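Local coordinates for protein nidogen-1 (PDB 1GL4) that associates tightly with laminin in basement membranes as a sulfated glycoprotein, and also binds collagen IV and perlecan, at residues Cys30-Asn35 with Arg41-Glu46; Trp114-Glu119 with Asn125-Thr130; Arg59-Val62 with Val67-Val70; Gln137-Phe142 with Pro146-Leu151; Glu186-Leu191 with Ser203-Thr208. One frame throughout, in Å; residues are numbered along the deposited sequence.

Contact 1: Cys30-Asn35 with Arg41-Glu46; sequences CRCVAN and RQCVAE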
# COMPACT_ATOMS: atom_id res chain seq x y z
N CYS A 30 -5.93 -16.41 20.75
CA CYS A 30 -4.57 -15.89 20.79
C CYS A 30 -4.58 -14.36 20.87
O CYS A 30 -5.53 -13.72 20.41
CB CYS A 30 -3.80 -16.28 19.53
SG CYS A 30 -3.77 -18.05 19.08
N ARG A 31 -3.53 -13.79 21.44
CA ARG A 31 -3.43 -12.34 21.57
C ARG A 31 -1.96 -11.91 21.56
O ARG A 31 -1.15 -12.45 22.31
CB ARG A 31 -4.08 -11.89 22.88
CG ARG A 31 -4.30 -10.39 22.97
CD ARG A 31 -4.92 -10.02 24.31
NE ARG A 31 -5.27 -8.60 24.38
CZ ARG A 31 -5.70 -7.99 25.48
NH1 ARG A 31 -5.81 -8.67 26.61
NH2 ARG A 31 -6.01 -6.70 25.45
N CYS A 32 -1.62 -10.93 20.71
CA CYS A 32 -0.25 -10.45 20.62
C CYS A 32 0.19 -9.82 21.94
O CYS A 32 -0.60 -9.13 22.60
CB CYS A 32 -0.09 -9.41 19.50
SG CYS A 32 -0.57 -9.98 17.83
N VAL A 33 1.44 -10.04 22.32
CA VAL A 33 1.98 -9.49 23.55
C VAL A 33 2.32 -8.01 23.37
O VAL A 33 2.34 -7.50 22.25
CB VAL A 33 3.26 -10.25 24.00
CG1 VAL A 33 4.36 -10.09 22.97
CG2 VAL A 33 3.71 -9.75 25.36
N ALA A 34 2.59 -7.33 24.48
CA ALA A 34 2.92 -5.91 24.47
C ALA A 34 4.02 -5.57 23.46
O ALA A 34 5.00 -6.31 23.32
CB ALA A 34 3.34 -5.46 25.87
N ASN A 35 3.83 -4.45 22.76
CA ASN A 35 4.78 -3.96 21.77
C ASN A 35 4.72 -4.69 20.42
O ASN A 35 5.62 -4.56 19.57
CB ASN A 35 6.19 -3.99 22.36
CG ASN A 35 6.26 -3.25 23.68
OD1 ASN A 35 5.91 -2.07 23.77
ND2 ASN A 35 6.70 -3.94 24.72
N ARG A 41 -2.87 -14.69 16.00
CA ARG A 41 -2.38 -15.74 15.11
C ARG A 41 -1.20 -15.21 14.30
O ARG A 41 -0.31 -15.96 13.91
CB ARG A 41 -3.49 -16.19 14.15
CG ARG A 41 -4.55 -17.09 14.79
CD ARG A 41 -5.70 -17.34 13.82
NE ARG A 41 -5.23 -17.86 12.54
CZ ARG A 41 -4.83 -19.11 12.34
NH1 ARG A 41 -4.85 -19.99 13.33
NH2 ARG A 41 -4.40 -19.48 11.14
N GLN A 42 -1.20 -13.90 14.07
CA GLN A 42 -0.15 -13.21 13.32
C GLN A 42 0.16 -11.91 14.07
O GLN A 42 -0.75 -11.14 14.40
CB GLN A 42 -0.64 -12.87 11.90
CG GLN A 42 -1.30 -14.02 11.12
CD GLN A 42 -0.30 -15.04 10.60
OE1 GLN A 42 0.86 -14.73 10.38
NE2 GLN A 42 -0.77 -16.27 10.37
N CYS A 43 1.44 -11.67 14.35
CA CYS A 43 1.86 -10.47 15.07
C CYS A 43 3.15 -9.89 14.50
O CYS A 43 4.01 -10.64 14.03
CB CYS A 43 2.08 -10.78 16.56
SG CYS A 43 0.68 -11.54 17.44
N VAL A 44 3.29 -8.57 14.52
CA VAL A 44 4.50 -7.89 14.05
C VAL A 44 4.88 -6.81 15.07
O VAL A 44 4.02 -6.24 15.73
CB VAL A 44 4.30 -7.23 12.66
CG1 VAL A 44 4.01 -8.30 11.61
CG2 VAL A 44 3.18 -6.21 12.70
N ALA A 45 6.18 -6.55 15.20
CA ALA A 45 6.68 -5.56 16.14
C ALA A 45 6.29 -4.13 15.76
O ALA A 45 6.32 -3.77 14.59
CB ALA A 45 8.20 -5.66 16.25
N GLU A 46 5.93 -3.33 16.76
CA GLU A 46 5.55 -1.95 16.51
C GLU A 46 6.73 -1.18 15.92
O GLU A 46 7.88 -1.44 16.26
CB GLU A 46 5.12 -1.28 17.82
CG GLU A 46 3.95 -1.98 18.52
CD GLU A 46 3.48 -1.23 19.75
OE1 GLU A 46 4.34 -0.84 20.57
OE2 GLU A 46 2.25 -1.05 19.90
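Glu46 lays its side chain across the backbone of Asn35: CG comes 3.2 Å from Asn35 O, and OE1 ends 3.4 Å from Asn35 CA. The glutamate runs extended beyond CG, and its carboxylate is turned 65° from the amide of Asn35, whose OD1 stays 3.8 Å from Glu46 OE1. Beside this overlap a backbone bond closes the contact, Glu46 N donating to Asn35 O over 3.1 Å. At the middle the join is covalent. Cys32 SG and Cys43 SG form a disulfide of 2.0 Å, twisted by -93° about the sulfur-sulfur bond. Both cysteines hold SG anti to the carbonyl carbon (chi1 -58° at Cys32), which lets the two sulfurs meet midway between backbones whose CA atoms, of Cys32 and Cys43, are 5.9 Å apart. Toward the start of the segments Cys30 CB rests 4.0 Å from Arg41 N, while the sulfur of Cys30 is bonded to Cys15. Two disulfides so close together in a small module of short two-stranded sheets are characteristic of the EGF-like domain, where covalent links do much of the work of a hydrophobic core. Asn35 is also an N-glycosylation site, though no sugar is present here. Strand 43-45 pairs with strand 36-38, and Val44, with Gln42 just before the strand, packs on Phe127 of helix 126-130, while Arg41 forms a salt bridge with Glu133 at the start of strand 133-142, tying the EGF-like module to the barrel.

Contact 2: Trp114-Glu119 with Asn125-Thr130; sequences WMFAVE and NGFSIT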
# COMPACT_ATOMS: atom_id res chain seq x y z
N TRP A 114 -4.76 0.29 3.81
CA TRP A 114 -5.85 0.06 4.76
C TRP A 114 -5.35 -0.87 5.86
O TRP A 114 -5.62 -0.65 7.04
CB TRP A 114 -7.05 -0.57 4.04
CG TRP A 114 -8.15 -1.04 4.96
CD1 TRP A 114 -9.06 -0.27 5.62
CD2 TRP A 114 -8.40 -2.39 5.36
NE1 TRP A 114 -9.87 -1.06 6.40
CE2 TRP A 114 -9.49 -2.37 6.27
CE3 TRP A 114 -7.81 -3.63 5.05
CZ2 TRP A 114 -10.00 -3.52 6.86
CZ3 TRP A 114 -8.33 -4.79 5.64
CH2 TRP A 114 -9.41 -4.72 6.53
N MET A 115 -4.61 -1.90 5.47
CA MET A 115 -4.07 -2.86 6.42
C MET A 115 -3.15 -2.24 7.47
O MET A 115 -3.19 -2.62 8.64
CB MET A 115 -3.27 -3.95 5.69
CG MET A 115 -4.08 -4.95 4.89
SD MET A 115 -2.99 -6.16 4.07
CE MET A 115 -2.28 -6.98 5.47
N PHE A 116 -2.32 -1.28 7.05
CA PHE A 116 -1.36 -0.66 7.96
C PHE A 116 -1.52 0.83 8.25
O PHE A 116 -0.55 1.51 8.59
CB PHE A 116 0.06 -0.94 7.47
CG PHE A 116 0.40 -2.41 7.40
CD1 PHE A 116 0.50 -3.07 6.18
CD2 PHE A 116 0.59 -3.14 8.57
CE1 PHE A 116 0.78 -4.43 6.12
CE2 PHE A 116 0.87 -4.51 8.52
CZ PHE A 116 0.96 -5.15 7.29
N ALA A 117 -2.74 1.35 8.13
CA ALA A 117 -3.00 2.77 8.39
C ALA A 117 -2.62 3.16 9.82
O ALA A 117 -2.63 2.32 10.71
CB ALA A 117 -4.48 3.08 8.15
N VAL A 118 -2.29 4.43 10.03
CA VAL A 118 -1.94 4.89 11.37
C VAL A 118 -3.20 4.81 12.22
O VAL A 118 -4.23 5.39 11.86
CB VAL A 118 -1.43 6.35 11.35
CG1 VAL A 118 -1.17 6.83 12.79
CG2 VAL A 118 -0.16 6.45 10.52
N GLU A 119 -3.12 4.10 13.34
CA GLU A 119 -4.27 3.92 14.22
C GLU A 119 -4.47 5.12 15.15
O GLU A 119 -3.54 5.54 15.85
CB GLU A 119 -4.10 2.62 15.03
CG GLU A 119 -3.97 1.37 14.13
CD GLU A 119 -3.83 0.06 14.89
OE1 GLU A 119 -2.95 -0.04 15.78
OE2 GLU A 119 -4.58 -0.89 14.60
N ASN A 125 -6.42 -0.81 12.53
CA ASN A 125 -6.23 -0.88 11.08
C ASN A 125 -6.51 -2.31 10.60
O ASN A 125 -6.80 -3.18 11.41
CB ASN A 125 -4.80 -0.46 10.66
CG ASN A 125 -3.71 -1.27 11.33
OD1 ASN A 125 -3.90 -2.44 11.67
ND2 ASN A 125 -2.53 -0.65 11.51
N GLY A 126 -6.41 -2.53 9.29
CA GLY A 126 -6.69 -3.85 8.74
C GLY A 126 -5.91 -5.02 9.31
O GLY A 126 -6.47 -6.12 9.48
N PHE A 127 -4.63 -4.82 9.59
CA PHE A 127 -3.81 -5.90 10.13
C PHE A 127 -4.22 -6.27 11.55
O PHE A 127 -4.26 -7.45 11.90
CB PHE A 127 -2.33 -5.55 10.12
CG PHE A 127 -1.44 -6.72 10.40
CD1 PHE A 127 -1.30 -7.74 9.45
CD2 PHE A 127 -0.81 -6.86 11.63
CE1 PHE A 127 -0.54 -8.87 9.73
CE2 PHE A 127 -0.04 -7.99 11.92
CZ PHE A 127 0.09 -9.00 10.97
N SER A 128 -4.51 -5.27 12.37
CA SER A 128 -4.93 -5.54 13.75
C SER A 128 -6.21 -6.37 13.75
O SER A 128 -6.36 -7.29 14.56
CB SER A 128 -5.16 -4.23 14.51
OG SER A 128 -3.92 -3.59 14.82
N ILE A 129 -7.13 -6.07 12.84
CA ILE A 129 -8.40 -6.81 12.76
C ILE A 129 -8.31 -8.21 12.15
O ILE A 129 -8.90 -9.16 12.68
CB ILE A 129 -9.44 -6.00 11.94
CG1 ILE A 129 -9.77 -4.69 12.66
CG2 ILE A 129 -10.71 -6.84 11.74
CD1 ILE A 129 -10.56 -3.71 11.81
N THR A 130 -7.57 -8.36 11.04
CA THR A 130 -7.47 -9.65 10.34
C THR A 130 -6.17 -10.44 10.46
O THR A 130 -6.14 -11.62 10.10
CB THR A 130 -7.71 -9.47 8.83
OG1 THR A 130 -6.56 -8.84 8.25
CG2 THR A 130 -8.93 -8.59 8.56
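Trp114 holds CG anti to its own N (chi1 171°), which swings the indole over Gly126, while Asn125 turns CG between its N and carbonyl carbon (chi1 57°), its amide facing the turn 115-117. Gly126 CA sits over the six-membered ring of Trp114, 3.6 Å from its centroid, a CH-pi contact so close that a side chain at Gly126 would run into the ring and into Met115. Two backbone bonds lock this approach: Gly126 N to Trp114 O, and Phe127 N to Met115 O at 2.8 Å. Asn125 is the N-cap of helix 126-130, its OD1 taking Ser128 N at 3.0 Å nearly along the C=O axis. ND2 of the same amide donates to Ala117 O, which fixes the rotation of the amide. This short helix packs against the end of helix 107-115, which probably runs through the interior of the G2 barrel, as in the GFP-like fold to which the family belongs. Glu119 OE2 takes two donors, Asn125 N at 2.8 Å on its anti lone pair and Ser128 OG at 2.8 Å on the syn side, and the carboxylate stacks on the Asn125 amide. A glutamine in place of Glu119 would probably weaken this double grip, leaving both Asn125 N and Ser128 OG without a charged acceptor at the start of the helix. The rings of Phe116 and Phe127 are roughly parallel, 26° apart, but offset with little overlap, Phe116 CE2 lying 3.7 Å from Phe127 CG, and the methyl CE of Met115 meets the edge of the Phe127 ring.

Contact 3: Arg59-Val62 with Val67-Val70; sequences RIFV and VPVV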
# COMPACT_ATOMS: atom_id res chain seq x y z
N ARG A 59 -6.70 -10.63 -17.05
CA ARG A 59 -7.33 -10.84 -18.35
C ARG A 59 -8.15 -9.56 -18.48
O ARG A 59 -9.29 -9.50 -18.01
CB ARG A 59 -8.25 -12.07 -18.31
CG ARG A 59 -8.99 -12.36 -19.61
CD ARG A 59 -9.97 -13.51 -19.43
NE ARG A 59 -10.86 -13.69 -20.58
CZ ARG A 59 -10.46 -14.17 -21.76
NH1 ARG A 59 -9.20 -14.51 -21.95
NH2 ARG A 59 -11.34 -14.30 -22.75
N ILE A 60 -7.56 -8.55 -19.10
CA ILE A 60 -8.21 -7.25 -19.22
C ILE A 60 -8.43 -6.69 -20.62
O ILE A 60 -7.49 -6.53 -21.39
CB ILE A 60 -7.42 -6.20 -18.40
CG1 ILE A 60 -7.35 -6.65 -16.93
CG2 ILE A 60 -8.07 -4.83 -18.51
CD1 ILE A 60 -6.43 -5.82 -16.07
N PHE A 61 -9.69 -6.35 -20.92
CA PHE A 61 -10.03 -5.75 -22.20
C PHE A 61 -9.84 -4.24 -22.05
O PHE A 61 -10.37 -3.64 -21.11
CB PHE A 61 -11.50 -6.03 -22.57
CG PHE A 61 -11.83 -7.49 -22.77
CD1 PHE A 61 -12.09 -8.32 -21.69
CD2 PHE A 61 -11.90 -8.03 -24.05
CE1 PHE A 61 -12.42 -9.67 -21.87
CE2 PHE A 61 -12.23 -9.37 -24.26
CZ PHE A 61 -12.49 -10.20 -23.16
N VAL A 62 -9.09 -3.62 -22.96
CA VAL A 62 -8.86 -2.17 -22.90
C VAL A 62 -9.73 -1.43 -23.92
O VAL A 62 -9.79 -1.81 -25.10
CB VAL A 62 -7.38 -1.82 -23.19
CG1 VAL A 62 -7.18 -0.31 -23.13
CG2 VAL A 62 -6.47 -2.50 -22.17
N VAL A 67 -10.28 -8.35 -27.82
CA VAL A 67 -9.24 -9.30 -27.43
C VAL A 67 -8.59 -8.74 -26.17
O VAL A 67 -8.14 -7.59 -26.15
CB VAL A 67 -8.17 -9.46 -28.53
CG1 VAL A 67 -7.06 -10.39 -28.05
CG2 VAL A 67 -8.82 -10.03 -29.79
N PRO A 68 -8.53 -9.53 -25.10
CA PRO A 68 -7.93 -9.02 -23.87
C PRO A 68 -6.41 -9.16 -23.76
O PRO A 68 -5.80 -9.98 -24.44
CB PRO A 68 -8.64 -9.83 -22.80
CG PRO A 68 -8.69 -11.19 -23.44
CD PRO A 68 -9.09 -10.88 -24.89
N VAL A 69 -5.82 -8.33 -22.92
CA VAL A 69 -4.39 -8.40 -22.66
C VAL A 69 -4.32 -9.39 -21.50
O VAL A 69 -5.03 -9.24 -20.50
CB VAL A 69 -3.81 -7.04 -22.20
CG1 VAL A 69 -2.34 -7.20 -21.82
CG2 VAL A 69 -3.97 -6.02 -23.32
N VAL A 70 -3.47 -10.40 -21.63
CA VAL A 70 -3.35 -11.42 -20.60
C VAL A 70 -1.95 -11.51 -20.04
O VAL A 70 -0.97 -11.52 -20.79
CB VAL A 70 -3.74 -12.82 -21.16
CG1 VAL A 70 -3.65 -13.87 -20.07
CG2 VAL A 70 -5.15 -12.77 -21.73
O HOH W 1 -7.38 -5.26 -24.69
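Ile60 and Val69 face each other as an antiparallel hydrogen-bonded pair and satisfy each other's backbone: Ile60 N donates to Val69 O (3.0 Å), and Val69 N returns to Ile60 O (2.9 Å). Beyond this pair the strands splay, and a water takes over, accepting from Val62 N at 2.9 Å and donating to Val67 O; Ser65 OG also bonds to Val67 O, so that this carbonyl has two partners. The residues alternating with Ile60 turn their backbone groups the other way: Arg59 is hydrogen-bonded with Leu170 and Gly172, and Phe61 with Gly172 and Val174. The two strands, 49-62 and 69-81, form a beta hairpin of the G2 barrel, near the end remote from the EGF-like module. Pro68 meets two flat groups of the facing strand. Its CB stands over the centre of the Phe61 ring, 3.7 Å from the centroid and only 2° off the normal, a CH-pi contact, and its CG lies over one face of the guanidinium, 3.7 Å from Arg59 NH1. A serine in place of Phe61 would probably leave Pro68 CB without its CH-pi partner and open a gap beside the proline ring. Pro68 offers no N-H, and its meeting with Phe61 is carbon-to-ring packing, with the water bridging the strands just past it.

Contact 4: Gln137-Phe142 with Pro146-Leu151; sequences QAEVTF and PGKLVL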
# COMPACT_ATOMS: atom_id res chain seq x y z
N GLN A 137 -12.97 -9.06 -2.14
CA GLN A 137 -13.68 -9.12 -3.42
C GLN A 137 -14.00 -7.68 -3.76
O GLN A 137 -14.68 -7.01 -2.98
CB GLN A 137 -15.00 -9.89 -3.29
CG GLN A 137 -14.90 -11.33 -2.81
CD GLN A 137 -16.28 -11.94 -2.58
OE1 GLN A 137 -17.03 -12.19 -3.53
NE2 GLN A 137 -16.63 -12.17 -1.31
N ALA A 138 -13.51 -7.18 -4.89
CA ALA A 138 -13.79 -5.80 -5.27
C ALA A 138 -14.24 -5.65 -6.72
O ALA A 138 -13.91 -6.47 -7.58
CB ALA A 138 -12.56 -4.93 -5.02
N GLU A 139 -15.01 -4.59 -6.98
CA GLU A 139 -15.49 -4.30 -8.32
C GLU A 139 -15.39 -2.80 -8.55
O GLU A 139 -15.58 -2.02 -7.61
CB GLU A 139 -16.94 -4.73 -8.50
CG GLU A 139 -17.18 -6.22 -8.49
CD GLU A 139 -18.62 -6.57 -8.84
OE1 GLU A 139 -18.96 -7.77 -8.82
OE2 GLU A 139 -19.40 -5.65 -9.13
N VAL A 140 -15.09 -2.40 -9.78
CA VAL A 140 -15.02 -0.99 -10.10
C VAL A 140 -15.74 -0.71 -11.41
O VAL A 140 -15.52 -1.38 -12.42
CB VAL A 140 -13.55 -0.49 -10.20
CG1 VAL A 140 -12.81 -1.24 -11.29
CG2 VAL A 140 -13.52 1.00 -10.46
N THR A 141 -16.65 0.26 -11.38
CA THR A 141 -17.40 0.66 -12.56
C THR A 141 -16.94 2.05 -12.94
O THR A 141 -16.89 2.94 -12.08
CB THR A 141 -18.92 0.72 -12.28
OG1 THR A 141 -19.40 -0.56 -11.86
CG2 THR A 141 -19.67 1.14 -13.54
N PHE A 142 -16.57 2.24 -14.21
CA PHE A 142 -16.15 3.55 -14.69
C PHE A 142 -17.41 4.14 -15.32
O PHE A 142 -17.89 3.66 -16.36
CB PHE A 142 -15.04 3.43 -15.75
CG PHE A 142 -13.75 2.86 -15.21
CD1 PHE A 142 -13.63 1.51 -14.91
CD2 PHE A 142 -12.64 3.69 -15.01
CE1 PHE A 142 -12.43 0.98 -14.42
CE2 PHE A 142 -11.44 3.17 -14.52
CZ PHE A 142 -11.34 1.80 -14.22
N PRO A 146 -18.58 0.91 -20.79
CA PRO A 146 -19.08 -0.47 -20.78
C PRO A 146 -18.41 -1.45 -19.81
O PRO A 146 -17.20 -1.41 -19.62
CB PRO A 146 -18.90 -0.93 -22.23
CG PRO A 146 -18.74 0.34 -23.01
CD PRO A 146 -17.94 1.19 -22.08
N GLY A 147 -19.22 -2.34 -19.24
CA GLY A 147 -18.71 -3.36 -18.33
C GLY A 147 -18.15 -2.89 -17.00
O GLY A 147 -18.55 -1.85 -16.48
N LYS A 148 -17.22 -3.66 -16.46
CA LYS A 148 -16.59 -3.34 -15.19
C LYS A 148 -15.36 -4.20 -14.98
O LYS A 148 -15.10 -5.14 -15.73
CB LYS A 148 -17.58 -3.60 -14.05
CG LYS A 148 -18.02 -5.06 -13.93
CD LYS A 148 -19.06 -5.24 -12.83
CE LYS A 148 -19.54 -6.68 -12.73
NZ LYS A 148 -20.61 -6.82 -11.69
N LEU A 149 -14.57 -3.87 -13.96
CA LEU A 149 -13.39 -4.66 -13.66
C LEU A 149 -13.61 -5.36 -12.32
O LEU A 149 -14.05 -4.73 -11.34
CB LEU A 149 -12.14 -3.77 -13.57
CG LEU A 149 -10.86 -4.56 -13.27
CD1 LEU A 149 -10.48 -5.42 -14.48
CD2 LEU A 149 -9.73 -3.61 -12.93
N VAL A 150 -13.31 -6.65 -12.27
CA VAL A 150 -13.46 -7.43 -11.05
C VAL A 150 -12.10 -7.81 -10.49
O VAL A 150 -11.22 -8.28 -11.22
CB VAL A 150 -14.26 -8.73 -11.31
CG1 VAL A 150 -14.27 -9.60 -10.06
CG2 VAL A 150 -15.69 -8.38 -11.72
N LEU A 151 -11.93 -7.61 -9.19
CA LEU A 151 -10.67 -7.93 -8.51
C LEU A 151 -10.89 -8.90 -7.35
O LEU A 151 -11.86 -8.77 -6.60
CB LEU A 151 -10.04 -6.63 -7.97
CG LEU A 151 -8.85 -6.72 -7.02
CD1 LEU A 151 -8.10 -5.40 -7.03
CD2 LEU A 151 -9.30 -7.07 -5.60
O HOH W 2 -17.42 0.52 -16.40
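Strands 137-142 and 149-151 run antiparallel at 163°, their axes 4.7 Å apart at closest, and two hydrogen-bonded pairs, Ala138 with Leu151 and Val140 with Leu149, flank the non-hydrogen-bonded pair Glu139 with Val150. This is the beta hairpin of strands 133-142 and 149-156 in the G2 barrel. Its four bonds include Leu151 N to Ala138 O at 2.8 Å and the reverse, Ala138 N to Leu151 O, almost perfectly straight. On the face carrying Ala138, Val140, Leu149 and Leu151, the apolar side chains are buried: Leu151 CD2 rests on Ala138 CB at 3.9 Å, and Val140 CG1 presses on Leu149 CB at 3.5 Å, a close contact for two carbons. That squeeze follows from chi1 61° at Val140, which sets CG1 between its backbone N and carbonyl carbon. On the face of Glu139 and Val150, Glu139 OE2 forms a salt bridge with Lys148 NZ at 3.1 Å, the ammonium lying above the carboxylate plane; its stronger partner is Arg228 of strand 221-232, which flanks the other side. Toward the turn a water accepts from Phe142 N at 2.9 Å and donates to Gly147 O.

Contact 5: Glu186-Leu191 with Ser203-Thr208; sequences EPYTEL and STREYT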
# COMPACT_ATOMS: atom_id res chain seq x y z
N GLU A 186 -6.75 13.16 -6.02
CA GLU A 186 -6.76 14.06 -4.86
C GLU A 186 -7.09 13.30 -3.58
O GLU A 186 -7.61 12.19 -3.62
CB GLU A 186 -7.83 15.14 -5.07
CG GLU A 186 -7.54 16.15 -6.16
CD GLU A 186 -6.78 17.35 -5.64
OE1 GLU A 186 -5.64 17.18 -5.17
OE2 GLU A 186 -7.35 18.47 -5.70
N PRO A 187 -6.79 13.89 -2.41
CA PRO A 187 -7.08 13.25 -1.12
C PRO A 187 -8.56 12.91 -0.99
O PRO A 187 -9.42 13.59 -1.57
CB PRO A 187 -6.65 14.31 -0.11
CG PRO A 187 -5.46 14.94 -0.79
CD PRO A 187 -5.98 15.11 -2.22
N TYR A 188 -8.87 11.85 -0.24
CA TYR A 188 -10.26 11.42 -0.06
C TYR A 188 -10.44 10.59 1.22
O TYR A 188 -9.46 10.20 1.85
CB TYR A 188 -10.71 10.57 -1.27
CG TYR A 188 -9.94 9.27 -1.44
CD1 TYR A 188 -10.36 8.09 -0.81
CD2 TYR A 188 -8.79 9.22 -2.23
CE1 TYR A 188 -9.64 6.90 -0.95
CE2 TYR A 188 -8.06 8.02 -2.38
CZ TYR A 188 -8.49 6.87 -1.75
OH TYR A 188 -7.81 5.68 -1.92
N THR A 189 -11.69 10.36 1.59
CA THR A 189 -12.01 9.56 2.77
C THR A 189 -12.94 8.44 2.32
O THR A 189 -13.68 8.59 1.35
CB THR A 189 -12.73 10.40 3.86
OG1 THR A 189 -13.97 10.90 3.34
CG2 THR A 189 -11.87 11.58 4.30
N GLU A 190 -12.89 7.31 3.03
CA GLU A 190 -13.73 6.14 2.73
C GLU A 190 -14.29 5.59 4.02
O GLU A 190 -13.59 5.57 5.04
CB GLU A 190 -12.92 5.01 2.09
CG GLU A 190 -12.52 5.18 0.66
CD GLU A 190 -11.91 3.89 0.12
OE1 GLU A 190 -10.93 3.41 0.74
OE2 GLU A 190 -12.40 3.36 -0.89
N LEU A 191 -15.53 5.11 3.99
CA LEU A 191 -16.14 4.53 5.17
C LEU A 191 -16.16 3.01 5.07
O LEU A 191 -16.61 2.44 4.07
CB LEU A 191 -17.56 5.06 5.36
CG LEU A 191 -17.66 6.58 5.60
CD1 LEU A 191 -19.11 6.98 5.81
CD2 LEU A 191 -16.82 6.96 6.82
N SER A 203 -17.53 3.61 -2.68
CA SER A 203 -17.09 4.99 -2.84
C SER A 203 -17.06 5.42 -4.30
O SER A 203 -16.57 4.69 -5.16
CB SER A 203 -15.69 5.15 -2.22
OG SER A 203 -15.11 6.40 -2.52
N THR A 204 -17.59 6.61 -4.56
CA THR A 204 -17.61 7.18 -5.90
C THR A 204 -16.64 8.35 -5.89
O THR A 204 -16.83 9.30 -5.13
CB THR A 204 -19.03 7.67 -6.28
OG1 THR A 204 -19.94 6.57 -6.21
CG2 THR A 204 -19.04 8.23 -7.71
N ARG A 205 -15.58 8.28 -6.70
CA ARG A 205 -14.57 9.32 -6.75
C ARG A 205 -14.20 9.72 -8.17
O ARG A 205 -14.57 9.06 -9.14
CB ARG A 205 -13.28 8.84 -6.05
CG ARG A 205 -13.48 8.31 -4.64
CD ARG A 205 -12.14 8.22 -3.91
NE ARG A 205 -11.33 7.06 -4.27
CZ ARG A 205 -11.52 5.83 -3.80
NH1 ARG A 205 -12.51 5.58 -2.95
NH2 ARG A 205 -10.70 4.84 -4.15
N GLU A 206 -13.45 10.81 -8.30
CA GLU A 206 -13.02 11.27 -9.61
C GLU A 206 -11.50 11.25 -9.69
O GLU A 206 -10.81 11.26 -8.66
CB GLU A 206 -13.54 12.68 -9.89
CG GLU A 206 -12.84 13.78 -9.11
CD GLU A 206 -13.22 15.18 -9.57
OE1 GLU A 206 -12.53 16.14 -9.16
OE2 GLU A 206 -14.21 15.34 -10.32
N TYR A 207 -10.97 11.20 -10.90
CA TYR A 207 -9.53 11.20 -11.13
C TYR A 207 -9.28 12.03 -12.39
O TYR A 207 -10.16 12.16 -13.25
CB TYR A 207 -9.00 9.77 -11.28
CG TYR A 207 -9.62 8.96 -12.40
CD1 TYR A 207 -9.03 8.93 -13.66
CD2 TYR A 207 -10.80 8.25 -12.20
CE1 TYR A 207 -9.60 8.19 -14.70
CE2 TYR A 207 -11.38 7.51 -13.24
CZ TYR A 207 -10.78 7.49 -14.48
OH TYR A 207 -11.36 6.81 -15.52
N THR A 208 -8.09 12.60 -12.49
CA THR A 208 -7.75 13.44 -13.63
C THR A 208 -6.71 12.81 -14.54
O THR A 208 -5.73 12.25 -14.06
CB THR A 208 -7.22 14.80 -13.17
OG1 THR A 208 -8.22 15.46 -12.38
CG2 THR A 208 -6.86 15.68 -14.37
O HOH W 3 -9.17 13.27 -7.71
O HOH W 4 -15.66 8.18 -0.54
O HOH W 5 -10.83 2.02 -2.69
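Tyr188 carries the guanidinium of Arg205 flat on one ring face, the planes 3° apart and the centres 3.9 Å apart; Arg205 NE stands over the ring centre, and the arrangement is both stack and cation-pi. Arg205 CD adds a CH-pi contact, 3.5 Å from Tyr188 CG. Glu186 O lies in the Tyr188 ring plane, at its edge; at the guanidinium edge are Glu190 OE2 and a water that accepts from Arg205 NH2. The arginine reaches this pose by a bend at its third torsion, chi3 -79°. Arg205 NH1 meanwhile points to Glu190 OE2, a salt bridge of 3.0 Å in which the nitrogen comes from above the carboxylate plane, the two planes standing at 88°. The segments belong to the beta hairpin of strands 182-195 and 198-210 in the G2 barrel, antiparallel but here held 8.5 Å apart at their axes, so side chains and waters span the gap. Ser203 OG takes Arg205 NH1 at 2.8 Å and shares a water with Thr189 O. Another water bridges Glu186 N and Glu206 O. The water at Arg205 NH2 also donates to Glu190 OE2, while Glu190 OE1 is bonded to Tyr192 OH and Arg205 packs on Trp227 of strand 221-232.

Contact 1 belongs to the EGF-like module, the other four to the G2 barrel, and along the chain they follow in the order 1, 3, 2, 4, 5. Contacts 1 and 2 have centres 13 Å apart and meet directly, Val44 CG2 lying 3.8 Å from Phe127 CE2, so helix 126-130 forms part of the module-barrel interface. Contacts 3 and 4, 14 Å apart, join two hairpins through Ile60 CG1 and Leu149 CD1. Contact 5, a third hairpin, touches contact 4 where Phe142 CD2 meets Tyr207 OH. Contacts 1 and 3, 42 Å apart, lie on opposite sides of the chain's centre. The EGF-like module thus packs on one end of a barrel whose wall includes these three hairpins.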